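Local coordinates for BAT-2 beta-lactamase (Bacillus atrophaeus, PDB 6W5G), which hydrolyses the beta-lactam ring of antibiotics as a class D serine beta-lactamase, and so probably contributes to antibiotic resistance in its Gram-positive host, at residues N33-N38 against K57-I62; E174-I179 against S237-T242. All coordinates share one frame; numbering follows the deposited sequence.

Both contacts are built on the six-stranded antiparallel sheet of the beta-lactamase fold, and their centres lie about 13 Å apart. Contact 1 sets a loop near the N-terminus, residues 33-38, against one outermost strand, 59-63; contact 2 sets helix 172-184 against strand 236-244, two places further in, with strand 48-54 between them. Along the chain, contact 1 is complete before contact 2 begins. The N-terminal segment and the helix pack on opposite faces of the sheet: Tyr238 touches Val34, while Ile239 and Val241, on the other side of the same strand, face the helix. The centre of contact 1 is about 21 Å from the centre of the chain, that of contact 2 about 9 Å.

Contact 1: N33-N38 against K57-I62; sequences NVSKLN and KDKTFI
Lys59 and Asn33 make the polar half of this contact. The ammonium NZ of Lys59 gives a hydrogen bond to Asn33 OD1 at 3.0 Å, standing 42° out of the carbonyl plane. The backbone N of Ser35, also 3.0 Å from Asn33 OD1, reaches that oxygen from the opposite face and closes an Asx turn. Two donors thus grip one amide oxygen, and with CG anti to its own backbone N (chi1 -180°), Asn33 carries OD1 to where Lys59 NZ and Ser35 N both reach it. A water accepts from both Asn33 ND2 and Lys59 NZ, bridging the pair a second time.

The apolar half starts with Val34, whose CG2 lies 3.7 Å from Lys59 CB. Beyond it Leu37 packs over one face of the Phe61 ring: Leu37 CB sits 3.6 Å from the ring centroid and 10° off the normal, a CH-pi contact centred on that face. Leu37 CD2 follows at 3.8 Å from Phe61 CD2. Val34 and Leu37 also rest on Leu52 of the adjoining strand.

Lys59 and Phe61, alternate residues of an outer strand, present their side chains to the N-terminal segment around a short 3-10 turn at 34-35, which packs on the edge of the beta-lactamase sheet.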
ATOM      1  N   ASN A  33     -13.969  16.168 -11.653  1.00 21.71           N
ATOM      2  CA  ASN A  33     -14.300  16.840 -10.400  1.00 21.27           C
ATOM      3  C   ASN A  33     -14.620  15.735  -9.400  1.00 20.01           C
ATOM      4  O   ASN A  33     -15.695  15.134  -9.453  1.00 21.10           O
ATOM      5  CB  ASN A  33     -15.494  17.772 -10.595  1.00 22.66           C
ATOM      6  CG  ASN A  33     -15.882  18.504  -9.322  1.00 23.77           C
ATOM      7  OD1 ASN A  33     -15.506  18.103  -8.219  1.00 24.23           O
ATOM      8  ND2 ASN A  33     -16.657  19.573  -9.470  1.00 26.20           N
ATOM      9  N   VAL A  34     -13.694  15.476  -8.471  1.00 18.92           N
ATOM     10  CA  VAL A  34     -13.855  14.310  -7.600  1.00 18.41           C
ATOM     11  C   VAL A  34     -15.039  14.446  -6.648  1.00 19.08           C
ATOM     12  O   VAL A  34     -15.541  13.433  -6.146  1.00 18.79           O
ATOM     13  CB  VAL A  34     -12.555  13.909  -6.866  1.00 19.31           C
ATOM     14  CG1 VAL A  34     -11.414  13.676  -7.866  1.00 18.83           C
ATOM     15  CG2 VAL A  34     -12.190  14.923  -5.793  1.00 20.16           C
ATOM     16  N   SER A  35     -15.502  15.672  -6.380  1.00 20.79           N
ATOM     17  CA  SER A  35     -16.686  15.830  -5.539  1.00 23.28           C
ATOM     18  C   SER A  35     -17.936  15.252  -6.188  1.00 24.45           C
ATOM     19  O   SER A  35     -18.914  14.978  -5.487  1.00 27.05           O
ATOM     20  CB  SER A  35     -16.918  17.293  -5.138  1.00 25.64           C
ATOM     21  OG  SER A  35     -15.695  17.947  -4.842  1.00 28.72           O
ATOM     22  N   LYS A  36     -17.940  15.072  -7.510  1.00 23.75           N
ATOM     23  CA  LYS A  36     -19.089  14.531  -8.225  1.00 23.62           C
ATOM     24  C   LYS A  36     -18.914  13.063  -8.598  1.00 20.80           C
ATOM     25  O   LYS A  36     -19.680  12.546  -9.417  1.00 21.57           O
ATOM     26  CB  LYS A  36     -19.408  15.367  -9.469  1.00 26.03           C
ATOM     27  CG  LYS A  36     -19.470  16.867  -9.242  1.00 30.36           C
ATOM     28  CD  LYS A  36     -20.308  17.522 -10.333  1.00 34.12           C
ATOM     29  CE  LYS A  36     -21.169  18.662  -9.785  1.00 36.59           C
ATOM     30  NZ  LYS A  36     -20.354  19.869  -9.477  1.00 38.11           N
ATOM     31  N   LEU A  37     -17.928  12.382  -8.017  1.00 18.10           N
ATOM     32  CA  LEU A  37     -17.741  10.967  -8.303  1.00 17.93           C
ATOM     33  C   LEU A  37     -18.937  10.150  -7.837  1.00 17.38           C
ATOM     34  O   LEU A  37     -19.632  10.504  -6.880  1.00 17.68           O
ATOM     35  CB  LEU A  37     -16.495  10.437  -7.593  1.00 19.13           C
ATOM     36  CG  LEU A  37     -15.293  10.112  -8.477  1.00 21.64           C
ATOM     37  CD1 LEU A  37     -14.786  11.341  -9.216  1.00 23.69           C
ATOM     38  CD2 LEU A  37     -14.198   9.455  -7.639  1.00 22.42           C
ATOM     39  N   ASN A  38     -19.179   9.044  -8.537  1.00 18.50           N
ATOM     40  CA  ASN A  38     -20.062   8.006  -8.033  1.00 18.82           C
ATOM     41  C   ASN A  38     -19.476   6.657  -8.403  1.00 17.50           C
ATOM     42  O   ASN A  38     -19.169   6.401  -9.572  1.00 19.23           O
ATOM     43  CB  ASN A  38     -21.491   8.122  -8.560  1.00 22.35           C
ATOM     44  CG  ASN A  38     -22.446   7.215  -7.800  1.00 25.76           C
ATOM     45  OD1 ASN A  38     -22.446   6.004  -8.000  1.00 25.07           O
ATOM     46  ND2 ASN A  38     -23.252   7.798  -6.912  1.00 28.63           N
ATOM     47  N   LYS A  57      -6.239  19.990  -6.953  1.00 24.74           N
ATOM     48  CA  LYS A  57      -7.419  20.739  -6.542  1.00 26.21           C
ATOM     49  C   LYS A  57      -7.719  20.597  -5.062  1.00 26.05           C
ATOM     50  O   LYS A  57      -8.595  21.305  -4.551  1.00 26.63           O
ATOM     51  CB  LYS A  57      -8.625  20.339  -7.390  1.00 28.23           C
ATOM     52  CG  LYS A  57      -8.356  20.521  -8.861  1.00 31.08           C
ATOM     53  CD  LYS A  57      -9.476  19.989  -9.714  1.00 34.11           C
ATOM     54  CE  LYS A  57      -9.020  19.908 -11.164  1.00 36.98           C
ATOM     55  NZ  LYS A  57     -10.169  19.676 -12.076  1.00 38.55           N
ATOM     56  N   ASP A  58      -7.000  19.717  -4.370  1.00 25.79           N
ATOM     57  CA  ASP A  58      -7.117  19.549  -2.925  1.00 26.30           C
ATOM     58  C   ASP A  58      -8.551  19.242  -2.498  1.00 23.80           C
ATOM     59  O   ASP A  58      -9.136  19.920  -1.651  1.00 24.80           O
ATOM     60  CB  ASP A  58      -6.543  20.745  -2.171  1.00 29.92           C
ATOM     61  CG  ASP A  58      -5.832  20.340  -0.905  1.00 33.47           C
ATOM     62  OD1 ASP A  58      -5.968  19.167  -0.490  1.00 34.57           O
ATOM     63  OD2 ASP A  58      -5.140  21.196  -0.320  1.00 36.26           O
ATOM     64  N   LYS A  59      -9.117  18.195  -3.094  1.00 20.89           N
ATOM     65  CA  LYS A  59     -10.465  17.743  -2.797  1.00 20.99           C
ATOM     66  C   LYS A  59     -10.433  16.234  -2.611  1.00 17.99           C
ATOM     67  O   LYS A  59      -9.689  15.580  -3.277  1.00 17.26           O
ATOM     68  CB  LYS A  59     -11.404  18.028  -3.933  1.00 23.82           C
ATOM     69  CG  LYS A  59     -11.573  19.499  -4.264  1.00 27.68           C
ATOM     70  CD  LYS A  59     -12.268  19.650  -5.584  1.00 31.38           C
ATOM     71  CE  LYS A  59     -13.717  19.352  -5.479  1.00 34.85           C
ATOM     72  NZ  LYS A  59     -14.392  20.236  -6.444  1.00 37.25           N
ATOM     73  N   THR A  60     -11.266  15.731  -1.701  1.00 17.03           N
ATOM     74  CA  THR A  60     -11.300  14.311  -1.387  1.00 16.82           C
ATOM     75  C   THR A  60     -12.721  13.785  -1.520  1.00 16.49           C
ATOM     76  O   THR A  60     -13.649  14.339  -0.923  1.00 19.23           O
ATOM     77  CB  THR A  60     -10.791  14.046   0.036  1.00 17.41           C
ATOM     78  OG1 THR A  60      -9.466  14.574   0.185  1.00 18.82           O
ATOM     79  CG2 THR A  60     -10.762  12.556   0.309  1.00 17.75           C
ATOM     80  N   PHE A  61     -12.881  12.707  -2.288  1.00 15.07           N
ATOM     81  CA  PHE A  61     -14.130  11.962  -2.368  1.00 13.91           C
ATOM     82  C   PHE A  61     -14.030  10.735  -1.471  1.00 12.76           C
ATOM     83  O   PHE A  61     -13.002  10.053  -1.453  1.00 12.92           O
ATOM     84  CB  PHE A  61     -14.373  11.492  -3.807  1.00 14.91           C
ATOM     85  CG  PHE A  61     -15.502  10.511  -3.936  1.00 13.85           C
ATOM     86  CD1 PHE A  61     -16.815  10.958  -3.979  1.00 13.97           C
ATOM     87  CD2 PHE A  61     -15.255   9.140  -3.999  1.00 13.85           C
ATOM     88  CE1 PHE A  61     -17.867  10.068  -4.088  1.00 14.60           C
ATOM     89  CE2 PHE A  61     -16.303   8.243  -4.100  1.00 14.06           C
ATOM     90  CZ  PHE A  61     -17.618   8.711  -4.144  1.00 15.53           C
ATOM     91  N   ILE A  62     -15.104  10.444  -0.738  1.00 12.59           N
ATOM     92  CA  ILE A  62     -15.177   9.246   0.095  1.00 12.18           C
ATOM     93  C   ILE A  62     -16.485   8.521  -0.181  1.00 12.66           C
ATOM     94  O   ILE A  62     -17.566   9.117  -0.073  1.00 14.69           O
ATOM     95  CB  ILE A  62     -15.061   9.570   1.593  1.00 12.47           C
ATOM     96  CG1 ILE A  62     -13.762  10.313   1.898  1.00 13.96           C
ATOM     97  CG2 ILE A  62     -15.134   8.293   2.419  1.00 13.54           C
ATOM     98  CD1 ILE A  62     -13.718  10.880   3.315  1.00 15.52           C
TER
HETATM   99  O   HOH W   1     -17.127  21.267  -7.011  1.00 43.25           O

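Contact 2: E174-I179 against S237-T242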
ATOM      1  N   GLU A 174      -6.462   6.879   7.224  1.00 11.07           N
ATOM      2  CA  GLU A 174      -5.081   7.006   7.678  1.00 11.28           C
ATOM      3  C   GLU A 174      -4.097   6.479   6.634  1.00  9.94           C
ATOM      4  O   GLU A 174      -3.005   7.041   6.469  1.00 10.96           O
ATOM      5  CB  GLU A 174      -4.905   6.287   9.015  1.00 11.24           C
ATOM      6  CG  GLU A 174      -5.572   7.003  10.174  1.00 12.75           C
ATOM      7  CD  GLU A 174      -5.585   6.203  11.473  1.00 15.56           C
ATOM      8  OE1 GLU A 174      -5.658   4.957  11.448  1.00 13.23           O
ATOM      9  OE2 GLU A 174      -5.541   6.838  12.544  1.00 21.48           O
ATOM     10  N   GLU A 175      -4.454   5.395   5.928  1.00  9.75           N
ATOM     11  CA  GLU A 175      -3.620   4.933   4.819  1.00  9.74           C
ATOM     12  C   GLU A 175      -3.539   5.989   3.721  1.00 10.15           C
ATOM     13  O   GLU A 175      -2.461   6.231   3.161  1.00 10.36           O
ATOM     14  CB  GLU A 175      -4.150   3.609   4.256  1.00 11.20           C
ATOM     15  CG  GLU A 175      -3.907   2.403   5.172  1.00 11.70           C
ATOM     16  CD  GLU A 175      -2.941   1.373   4.596  1.00 11.48           C
ATOM     17  OE1 GLU A 175      -2.130   1.721   3.699  1.00 13.20           O
ATOM     18  OE2 GLU A 175      -2.980   0.209   5.079  1.00 11.88           O
ATOM     19  N   LYS A 176      -4.664   6.647   3.419  1.00  9.63           N
ATOM     20  CA  LYS A 176      -4.644   7.708   2.416  1.00 10.49           C
ATOM     21  C   LYS A 176      -3.705   8.824   2.840  1.00 10.97           C
ATOM     22  O   LYS A 176      -2.922   9.328   2.025  1.00 11.39           O
ATOM     23  CB  LYS A 176      -6.059   8.249   2.191  1.00 12.27           C
ATOM     24  CG  LYS A 176      -6.151   9.392   1.177  1.00 14.00           C
ATOM     25  CD  LYS A 176      -6.073  10.767   1.846  1.00 15.65           C
ATOM     26  CE  LYS A 176      -7.244  11.020   2.761  1.00 18.54           C
ATOM     27  NZ  LYS A 176      -7.158  12.375   3.398  1.00 21.80           N
ATOM     28  N   ASP A 177      -3.771   9.225   4.116  1.00 10.92           N
ATOM     29  CA  ASP A 177      -2.886  10.276   4.606  1.00 12.36           C
ATOM     30  C   ASP A 177      -1.429   9.857   4.505  1.00 11.00           C
ATOM     31  O   ASP A 177      -0.575  10.657   4.107  1.00 11.39           O
ATOM     32  CB  ASP A 177      -3.224  10.631   6.056  1.00 14.41           C
ATOM     33  CG  ASP A 177      -4.537  11.373   6.184  1.00 19.86           C
ATOM     34  OD1 ASP A 177      -4.996  11.977   5.188  1.00 21.57           O
ATOM     35  OD2 ASP A 177      -5.103  11.362   7.292  1.00 23.69           O
ATOM     36  N   PHE A 178      -1.121   8.606   4.863  1.00 10.44           N
ATOM     37  CA  PHE A 178       0.258   8.140   4.761  1.00 10.42           C
ATOM     38  C   PHE A 178       0.741   8.162   3.312  1.00 10.19           C
ATOM     39  O   PHE A 178       1.839   8.652   3.020  1.00 10.73           O
ATOM     40  CB  PHE A 178       0.397   6.741   5.360  1.00  9.80           C
ATOM     41  CG  PHE A 178       1.688   6.077   5.001  1.00 10.69           C
ATOM     42  CD1 PHE A 178       2.885   6.486   5.586  1.00 11.18           C
ATOM     43  CD2 PHE A 178       1.719   5.084   4.035  1.00 11.57           C
ATOM     44  CE1 PHE A 178       4.088   5.897   5.216  1.00 12.02           C
ATOM     45  CE2 PHE A 178       2.908   4.491   3.665  1.00 12.95           C
ATOM     46  CZ  PHE A 178       4.094   4.893   4.256  1.00 13.80           C
ATOM     47  N   ILE A 179      -0.068   7.638   2.384  1.00 10.92           N
ATOM     48  CA  ILE A 179       0.338   7.629   0.981  1.00 11.03           C
ATOM     49  C   ILE A 179       0.461   9.048   0.450  1.00  9.99           C
ATOM     50  O   ILE A 179       1.371   9.355  -0.332  1.00 10.48           O
ATOM     51  CB  ILE A 179      -0.615   6.766   0.129  1.00 10.37           C
ATOM     52  CG1 ILE A 179      -0.558   5.301   0.577  1.00 12.14           C
ATOM     53  CG2 ILE A 179      -0.273   6.895  -1.366  1.00 11.79           C
ATOM     54  CD1 ILE A 179       0.792   4.659   0.402  1.00 13.03           C
ATOM     55  N   SER A 237      -2.636  14.512 -10.558  1.00 17.15           N
ATOM     56  CA  SER A 237      -2.310  13.326  -9.787  1.00 16.05           C
ATOM     57  C   SER A 237      -3.348  13.148  -8.693  1.00 14.08           C
ATOM     58  O   SER A 237      -3.955  14.119  -8.232  1.00 15.01           O
ATOM     59  CB  SER A 237      -0.895  13.383  -9.210  1.00 17.87           C
ATOM     60  OG  SER A 237      -0.715  14.550  -8.439  1.00 19.23           O
ATOM     61  N   TYR A 238      -3.546  11.895  -8.289  1.00 12.23           N
ATOM     62  CA  TYR A 238      -4.609  11.524  -7.367  1.00 11.35           C
ATOM     63  C   TYR A 238      -4.107  10.421  -6.449  1.00 10.92           C
ATOM     64  O   TYR A 238      -3.426   9.500  -6.900  1.00 11.93           O
ATOM     65  CB  TYR A 238      -5.855  11.024  -8.123  1.00 11.33           C
ATOM     66  CG  TYR A 238      -6.326  11.966  -9.219  1.00 12.52           C
ATOM     67  CD1 TYR A 238      -5.710  11.977 -10.472  1.00 14.12           C
ATOM     68  CD2 TYR A 238      -7.377  12.850  -8.998  1.00 14.28           C
ATOM     69  CE1 TYR A 238      -6.124  12.846 -11.464  1.00 14.28           C
ATOM     70  CE2 TYR A 238      -7.806  13.719  -9.994  1.00 14.66           C
ATOM     71  CZ  TYR A 238      -7.177  13.712 -11.223  1.00 15.27           C
ATOM     72  OH  TYR A 238      -7.588  14.579 -12.216  1.00 17.56           O
ATOM     73  N   ILE A 239      -4.443  10.525  -5.164  1.00 10.67           N
ATOM     74  CA  ILE A 239      -4.163   9.495  -4.162  1.00  9.89           C
ATOM     75  C   ILE A 239      -5.427   8.669  -3.993  1.00  9.32           C
ATOM     76  O   ILE A 239      -6.531   9.223  -3.954  1.00 11.29           O
ATOM     77  CB  ILE A 239      -3.792  10.141  -2.808  1.00 10.97           C
ATOM     78  CG1 ILE A 239      -2.845  11.329  -2.985  1.00 12.62           C
ATOM     79  CG2 ILE A 239      -3.251   9.102  -1.825  1.00 10.91           C
ATOM     80  CD1 ILE A 239      -1.515  10.980  -3.622  1.00 14.04           C
ATOM     81  N   PHE A 240      -5.286   7.352  -3.873  1.00  9.27           N
ATOM     82  CA  PHE A 240      -6.469   6.524  -3.689  1.00  8.33           C
ATOM     83  C   PHE A 240      -6.236   5.455  -2.631  1.00  8.81           C
ATOM     84  O   PHE A 240      -5.107   5.011  -2.389  1.00  9.14           O
ATOM     85  CB  PHE A 240      -6.924   5.862  -5.004  1.00  9.22           C
ATOM     86  CG  PHE A 240      -5.848   5.048  -5.661  1.00 10.02           C
ATOM     87  CD1 PHE A 240      -5.510   3.781  -5.183  1.00 10.47           C
ATOM     88  CD2 PHE A 240      -5.159   5.556  -6.753  1.00 12.20           C
ATOM     89  CE1 PHE A 240      -4.490   3.054  -5.768  1.00 11.51           C
ATOM     90  CE2 PHE A 240      -4.149   4.825  -7.351  1.00 11.58           C
ATOM     91  CZ  PHE A 240      -3.824   3.570  -6.866  1.00 11.83           C
ATOM     92  N   VAL A 241      -7.332   5.037  -2.012  1.00  9.16           N
ATOM     93  CA  VAL A 241      -7.353   3.870  -1.138  1.00  8.72           C
ATOM     94  C   VAL A 241      -8.650   3.124  -1.401  1.00  9.48           C
ATOM     95  O   VAL A 241      -9.731   3.720  -1.351  1.00 10.67           O
ATOM     96  CB  VAL A 241      -7.281   4.267   0.348  1.00  9.92           C
ATOM     97  CG1 VAL A 241      -7.642   3.075   1.240  1.00 11.03           C
ATOM     98  CG2 VAL A 241      -5.902   4.814   0.698  1.00 10.89           C
ATOM     99  N   THR A 242      -8.547   1.827  -1.680  1.00  9.16           N
ATOM    100  CA  THR A 242      -9.702   0.941  -1.708  1.00  8.83           C
ATOM    101  C   THR A 242      -9.518  -0.104  -0.622  1.00  8.71           C
ATOM    102  O   THR A 242      -8.421  -0.651  -0.465  1.00  9.89           O
ATOM    103  CB  THR A 242      -9.831   0.276  -3.074  1.00  9.71           C
ATOM    104  OG1 THR A 242     -10.058   1.291  -4.058  1.00 11.46           O
ATOM    105  CG2 THR A 242     -10.997  -0.704  -3.082  1.00 11.00           C
TER
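Val241 sets its CG2 methyl against the helix backbone, 3.5 Å from Lys176 N and 3.7 Å from Lys176 CB. Its first torsion (chi1 166°) turns CG1 anti to the backbone N and CG2 anti to the carbonyl carbon; CG2 also lies 4.1 Å from Glu175 CB. Two residues back on the strand, Ile239 puts its branch methyl CG2 on Ile179 CG2 at 3.7 Å; the same methyl lies 3.9 Å from Lys176 O. The two isoleucine side chains cross at a slant.

Of the Lys176 side chain, CB and CG do the touching. Bends at chi2 (-93°) and chi3 carry the chain off the strand, and NZ forms a salt bridge with Asp177 OD1 at 2.8 Å, on the syn side of the carboxylate and tilted 26° out of its plane. Glu175 likewise offers CB to the strand, while its OE2 is hydrogen-bonded to Thr77 OG1. Phe230 of strand 225-233 adjoins both isoleucines.

Aliphatic groups therefore make the side-chain contacts between helix and sheet, and the polar ends turn to partners off the strand: Asp177 for Lys176, Thr77 for Glu175. The interface rests on close van der Waals packing in a buried setting.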